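PDB 2BBD: coat protein from Sulfolobus turreted icosahedral virus, which forms the capsid shell of this archaeal virus as its major coat protein, with a fold that points to common ancestry with eukaryotic and bacterial viruses. Local coordinates for residues A[227-239]-A[289-303]. Sequence-based numbering, arbitrary orientation.
Sequences NTDPTEYELKIVR and PSDSIEYDLALQNQD
E234 with D296 and K236 with E294 are each joined by two backbone hydrogen bonds, pairing strands 230-237 and 293-299 antiparallel, their axes 161° apart. Tight packing lies on the face carrying Y233, L235, I237, I293, Y295 and L297. There Y233 CD1 meets L297 CD2 at 3.6 Å, the methyl lying at the ring edge, while Y233 crosses Y295 at about a right angle and Y233 OH is hydrogen-bonded to Q214. L235 CD1 sits 3.7 Å from I293 CG2, and I237 CD1 presses closer than usual, 3.4 Å from I293 CG1. Buried D229 is a second close-packed point: its O accepts Q300 N at 2.6 Å, and N301 ND2 meets D229 OD1 from above the carboxylate plane at 2.7 Å. The reverse face carries E232, E234, K236, E294, D296 and A298. D296 OD1 lies 3.8 Å from E234 OE2, which also nears D244; this may raise their proton affinity, though K236 would oppose it. E294 takes the cramped chi1 of 53°, and E294 CD lies 3.5 Å from V238 CG2; E294 OE1 bonds H201. Looser are the water bridging T231 OG1 and Q300 OE1, and exposed R239, whose NH1 bonds D291 O weakly. Strands 200-204 and 243-249 flank the pair in a four-stranded sheet, packed through Y295 and L297 against strand 303-313 of the facing sheet, consistent with one sheet of a jelly roll in a double-jelly-roll capsid protein.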
loop_
_atom_site.group_PDB
_atom_site.type_symbol
_atom_site.label_atom_id
_atom_site.label_comp_id
_atom_site.label_asym_id
_atom_site.label_seq_id
_atom_site.Cartn_x
_atom_site.Cartn_y
_atom_site.Cartn_z
ATOM N N ASN A 227 -3.547 13.716 13.784
ATOM C CA ASN A 227 -3.598 15.170 13.730
ATOM C C ASN A 227 -4.653 15.556 12.702
ATOM O O ASN A 227 -5.161 14.708 11.977
ATOM C CB ASN A 227 -2.240 15.706 13.282
ATOM C CG ASN A 227 -1.938 15.367 11.822
ATOM O OD1 ASN A 227 -2.513 15.957 10.901
ATOM N ND2 ASN A 227 -1.051 14.400 11.608
ATOM N N THR A 228 -4.971 16.843 12.637
ATOM C CA THR A 228 -5.945 17.335 11.682
ATOM C C THR A 228 -5.319 18.501 10.937
ATOM O O THR A 228 -5.961 19.528 10.728
ATOM C CB THR A 228 -7.235 17.817 12.385
ATOM O OG1 THR A 228 -6.893 18.654 13.498
ATOM C CG2 THR A 228 -8.054 16.632 12.876
ATOM N N ASP A 229 -4.057 18.337 10.545
ATOM C CA ASP A 229 -3.332 19.388 9.836
ATOM C C ASP A 229 -3.744 19.585 8.384
ATOM O O ASP A 229 -3.721 20.707 7.879
ATOM C CB ASP A 229 -1.821 19.142 9.885
ATOM C CG ASP A 229 -1.248 19.302 11.279
ATOM O OD1 ASP A 229 -1.856 20.024 12.105
ATOM O OD2 ASP A 229 -0.180 18.719 11.549
ATOM N N PRO A 230 -4.112 18.502 7.680
ATOM C CA PRO A 230 -4.495 18.742 6.286
ATOM C C PRO A 230 -5.881 19.360 6.183
ATOM O O PRO A 230 -6.809 18.919 6.850
ATOM C CB PRO A 230 -4.402 17.347 5.654
ATOM C CG PRO A 230 -4.727 16.432 6.781
ATOM C CD PRO A 230 -4.035 17.058 7.977
ATOM N N THR A 231 -6.016 20.394 5.357
ATOM C CA THR A 231 -7.308 21.057 5.192
ATOM C C THR A 231 -7.830 21.038 3.759
ATOM O O THR A 231 -9.041 21.061 3.532
ATOM C CB THR A 231 -7.231 22.516 5.672
ATOM O OG1 THR A 231 -6.201 23.205 4.951
ATOM C CG2 THR A 231 -6.914 22.559 7.150
ATOM N N GLU A 232 -6.917 20.974 2.794
ATOM C CA GLU A 232 -7.302 20.976 1.388
ATOM C C GLU A 232 -6.352 20.140 0.534
ATOM O O GLU A 232 -5.143 20.120 0.778
ATOM C CB GLU A 232 -7.305 22.416 0.864
ATOM C CG GLU A 232 -7.875 22.597 -0.536
ATOM C CD GLU A 232 -9.373 22.876 -0.527
ATOM O OE1 GLU A 232 -9.876 23.411 0.489
ATOM O OE2 GLU A 232 -10.047 22.580 -1.540
ATOM N N TYR A 233 -6.913 19.469 -0.471
ATOM C CA TYR A 233 -6.147 18.639 -1.399
ATOM C C TYR A 233 -6.416 19.148 -2.807
ATOM O O TYR A 233 -7.550 19.469 -3.156
ATOM C CB TYR A 233 -6.570 17.168 -1.316
ATOM C CG TYR A 233 -5.959 16.306 -2.404
ATOM C CD1 TYR A 233 -4.740 15.657 -2.208
ATOM C CD2 TYR A 233 -6.593 16.158 -3.642
ATOM C CE1 TYR A 233 -4.168 14.878 -3.214
ATOM C CE2 TYR A 233 -6.025 15.380 -4.659
ATOM C CZ TYR A 233 -4.817 14.746 -4.434
ATOM O OH TYR A 233 -4.254 13.978 -5.424
ATOM N N GLU A 234 -5.375 19.190 -3.624
ATOM C CA GLU A 234 -5.511 19.693 -4.977
ATOM C C GLU A 234 -4.683 18.892 -5.982
ATOM O O GLU A 234 -3.490 18.665 -5.768
ATOM C CB GLU A 234 -5.066 21.156 -4.988
ATOM C CG GLU A 234 -5.403 21.949 -6.230
ATOM C CD GLU A 234 -4.856 23.371 -6.154
ATOM O OE1 GLU A 234 -4.821 23.936 -5.040
ATOM O OE2 GLU A 234 -4.468 23.920 -7.203
ATOM N N LEU A 235 -5.331 18.448 -7.059
ATOM C CA LEU A 235 -4.657 17.719 -8.131
ATOM C C LEU A 235 -4.720 18.683 -9.308
ATOM O O LEU A 235 -5.802 18.973 -9.833
ATOM C CB LEU A 235 -5.388 16.420 -8.479
ATOM C CG LEU A 235 -4.636 15.594 -9.529
ATOM C CD1 LEU A 235 -3.304 15.115 -8.938
ATOM C CD2 LEU A 235 -5.487 14.407 -9.990
ATOM N N LYS A 236 -3.562 19.177 -9.725
ATOM C CA LYS A 236 -3.520 20.164 -10.792
ATOM C C LYS A 236 -2.622 19.841 -11.983
ATOM O O LYS A 236 -1.513 19.323 -11.822
ATOM C CB LYS A 236 -3.101 21.508 -10.180
ATOM C CG LYS A 236 -3.002 22.682 -11.137
ATOM C CD LYS A 236 -2.444 23.892 -10.389
ATOM C CE LYS A 236 -2.369 25.132 -11.265
ATOM N NZ LYS A 236 -1.790 26.296 -10.510
ATOM N N ILE A 237 -3.120 20.154 -13.177
ATOM C CA ILE A 237 -2.373 19.950 -14.414
ATOM C C ILE A 237 -1.543 21.219 -14.559
ATOM O O ILE A 237 -2.095 22.307 -14.720
ATOM C CB ILE A 237 -3.318 19.831 -15.649
ATOM C CG1 ILE A 237 -4.373 18.747 -15.415
ATOM C CG2 ILE A 237 -2.508 19.506 -16.906
ATOM C CD1 ILE A 237 -3.811 17.374 -15.138
ATOM N N VAL A 238 -0.224 21.085 -14.492
ATOM C CA VAL A 238 0.666 22.235 -14.597
ATOM C C VAL A 238 1.176 22.480 -16.016
ATOM O O VAL A 238 1.546 23.605 -16.359
ATOM C CB VAL A 238 1.888 22.071 -13.662
ATOM C CG1 VAL A 238 2.865 23.220 -13.860
ATOM C CG2 VAL A 238 1.427 22.025 -12.214
ATOM N N ARG A 239 1.203 21.433 -16.838
ATOM C CA ARG A 239 1.693 21.576 -18.206
ATOM C C ARG A 239 0.627 22.175 -19.107
ATOM O O ARG A 239 -0.457 21.607 -19.275
ATOM C CB ARG A 239 2.156 20.225 -18.759
ATOM C CG ARG A 239 2.661 20.294 -20.197
ATOM C CD ARG A 239 3.487 19.067 -20.591
ATOM N NE ARG A 239 4.927 19.272 -20.413
ATOM C CZ ARG A 239 5.541 19.365 -19.234
ATOM N NH1 ARG A 239 4.845 19.268 -18.108
ATOM N NH2 ARG A 239 6.854 19.556 -19.180
ATOM N N PRO A 289 3.797 13.328 -20.407
ATOM C CA PRO A 289 5.071 14.017 -20.178
ATOM C C PRO A 289 5.335 14.034 -18.676
ATOM O O PRO A 289 4.407 13.879 -17.881
ATOM C CB PRO A 289 4.808 15.431 -20.711
ATOM C CG PRO A 289 3.665 15.255 -21.665
ATOM C CD PRO A 289 2.798 14.260 -20.954
ATOM N N SER A 290 6.585 14.230 -18.280
ATOM C CA SER A 290 6.909 14.264 -16.865
ATOM C C SER A 290 6.602 15.650 -16.294
ATOM O O SER A 290 6.491 16.623 -17.038
ATOM C CB SER A 290 8.385 13.925 -16.659
ATOM O OG SER A 290 9.212 14.903 -17.263
ATOM N N ASP A 291 6.447 15.729 -14.976
ATOM C CA ASP A 291 6.163 16.992 -14.298
ATOM C C ASP A 291 4.967 17.742 -14.873
ATOM O O ASP A 291 5.008 18.964 -15.031
ATOM C CB ASP A 291 7.399 17.884 -14.358
ATOM C CG ASP A 291 8.618 17.210 -13.786
ATOM O OD1 ASP A 291 9.735 17.739 -13.962
ATOM O OD2 ASP A 291 8.455 16.149 -13.149
ATOM N N SER A 292 3.896 17.020 -15.175
ATOM C CA SER A 292 2.713 17.646 -15.745
ATOM C C SER A 292 1.524 17.668 -14.794
ATOM O O SER A 292 0.621 18.491 -14.939
ATOM C CB SER A 292 2.334 16.934 -17.041
ATOM O OG SER A 292 3.390 17.037 -17.981
ATOM N N ILE A 293 1.517 16.758 -13.828
ATOM C CA ILE A 293 0.433 16.704 -12.861
ATOM C C ILE A 293 1.028 16.597 -11.464
ATOM O O ILE A 293 1.873 15.744 -11.198
ATOM C CB ILE A 293 -0.502 15.508 -13.124
ATOM C CG1 ILE A 293 -0.956 15.520 -14.590
ATOM C CG2 ILE A 293 -1.722 15.599 -12.217
ATOM C CD1 ILE A 293 -1.935 14.404 -14.958
ATOM N N GLU A 294 0.585 17.487 -10.583
ATOM C CA GLU A 294 1.061 17.544 -9.209
ATOM C C GLU A 294 -0.098 17.411 -8.236
ATOM O O GLU A 294 -1.254 17.653 -8.596
ATOM C CB GLU A 294 1.726 18.899 -8.954
ATOM C CG GLU A 294 0.819 20.076 -9.339
ATOM C CD GLU A 294 1.281 21.425 -8.808
ATOM O OE1 GLU A 294 2.505 21.644 -8.668
ATOM O OE2 GLU A 294 0.408 22.282 -8.544
ATOM N N TYR A 295 0.206 17.006 -7.008
ATOM C CA TYR A 295 -0.824 16.958 -5.982
ATOM C C TYR A 295 -0.318 17.950 -4.932
ATOM O O TYR A 295 0.880 18.008 -4.642
ATOM C CB TYR A 295 -1.038 15.534 -5.439
ATOM C CG TYR A 295 -0.091 15.034 -4.371
ATOM C CD1 TYR A 295 -0.333 15.287 -3.025
ATOM C CD2 TYR A 295 1.007 14.238 -4.706
ATOM C CE1 TYR A 295 0.491 14.755 -2.034
ATOM C CE2 TYR A 295 1.832 13.704 -3.727
ATOM C CZ TYR A 295 1.571 13.964 -2.397
ATOM O OH TYR A 295 2.399 13.447 -1.427
ATOM N N ASP A 296 -1.232 18.767 -4.417
ATOM C CA ASP A 296 -0.895 19.805 -3.450
ATOM C C ASP A 296 -1.713 19.687 -2.176
ATOM O O ASP A 296 -2.835 19.179 -2.187
ATOM C CB ASP A 296 -1.156 21.183 -4.069
ATOM C CG ASP A 296 -0.622 21.303 -5.488
ATOM O OD1 ASP A 296 -1.293 21.947 -6.319
ATOM O OD2 ASP A 296 0.469 20.764 -5.770
ATOM N N LEU A 297 -1.152 20.182 -1.081
ATOM C CA LEU A 297 -1.847 20.138 0.192
ATOM C C LEU A 297 -1.766 21.449 0.966
ATOM O O LEU A 297 -0.826 22.227 0.811
ATOM C CB LEU A 297 -1.288 19.017 1.071
ATOM C CG LEU A 297 -1.429 17.558 0.624
ATOM C CD1 LEU A 297 -0.693 16.667 1.630
ATOM C CD2 LEU A 297 -2.907 17.161 0.523
ATOM N N ALA A 298 -2.787 21.687 1.781
ATOM C CA ALA A 298 -2.833 22.850 2.650
ATOM C C ALA A 298 -2.715 22.219 4.022
ATOM O O ALA A 298 -3.561 21.406 4.402
ATOM C CB ALA A 298 -4.165 23.583 2.514
ATOM N N LEU A 299 -1.671 22.581 4.762
ATOM C CA LEU A 299 -1.453 22.006 6.086
ATOM C C LEU A 299 -1.410 23.022 7.223
ATOM O O LEU A 299 -0.828 24.091 7.081
ATOM C CB LEU A 299 -0.141 21.211 6.094
ATOM C CG LEU A 299 0.042 20.116 5.045
ATOM C CD1 LEU A 299 1.442 19.527 5.170
ATOM C CD2 LEU A 299 -1.010 19.042 5.226
ATOM N N GLN A 300 -2.006 22.655 8.359
ATOM C CA GLN A 300 -2.043 23.499 9.560
ATOM C C GLN A 300 -0.671 23.590 10.226
ATOM O O GLN A 300 -0.410 24.505 11.006
ATOM C CB GLN A 300 -3.019 22.918 10.577
ATOM C CG GLN A 300 -4.466 22.833 10.128
ATOM C CD GLN A 300 -5.169 24.168 10.231
ATOM O OE1 GLN A 300 -5.276 24.911 9.250
ATOM N NE2 GLN A 300 -5.639 24.491 11.432
ATOM N N ASN A 301 0.194 22.625 9.938
ATOM C CA ASN A 301 1.542 22.574 10.514
ATOM C C ASN A 301 2.524 22.034 9.470
ATOM O O ASN A 301 2.120 21.380 8.506
ATOM C CB ASN A 301 1.572 21.645 11.746
ATOM C CG ASN A 301 0.873 22.248 12.979
ATOM O OD1 ASN A 301 1.274 23.295 13.474
ATOM N ND2 ASN A 301 -0.168 21.574 13.475
ATOM N N GLN A 302 3.812 22.307 9.653
ATOM C CA GLN A 302 4.800 21.793 8.715
ATOM C C GLN A 302 4.954 20.318 9.057
ATOM O O GLN A 302 5.395 19.971 10.153
ATOM C CB GLN A 302 6.140 22.508 8.874
ATOM C CG GLN A 302 7.193 22.022 7.880
ATOM C CD GLN A 302 8.450 22.871 7.890
ATOM O OE1 GLN A 302 8.384 24.094 7.767
ATOM N NE2 GLN A 302 9.601 22.226 8.029
ATOM N N ASP A 303 4.573 19.452 8.124
ATOM C CA ASP A 303 4.647 18.016 8.362
ATOM C C ASP A 303 5.332 17.264 7.238
ATOM O O ASP A 303 5.699 17.832 6.210
ATOM C CB ASP A 303 3.248 17.401 8.503
ATOM C CG ASP A 303 2.366 18.130 9.499
ATOM O OD1 ASP A 303 2.865 18.529 10.569
ATOM O OD2 ASP A 303 1.161 18.281 9.207
HETATM O O HOH W 1 -4.218 24.536 6.179
#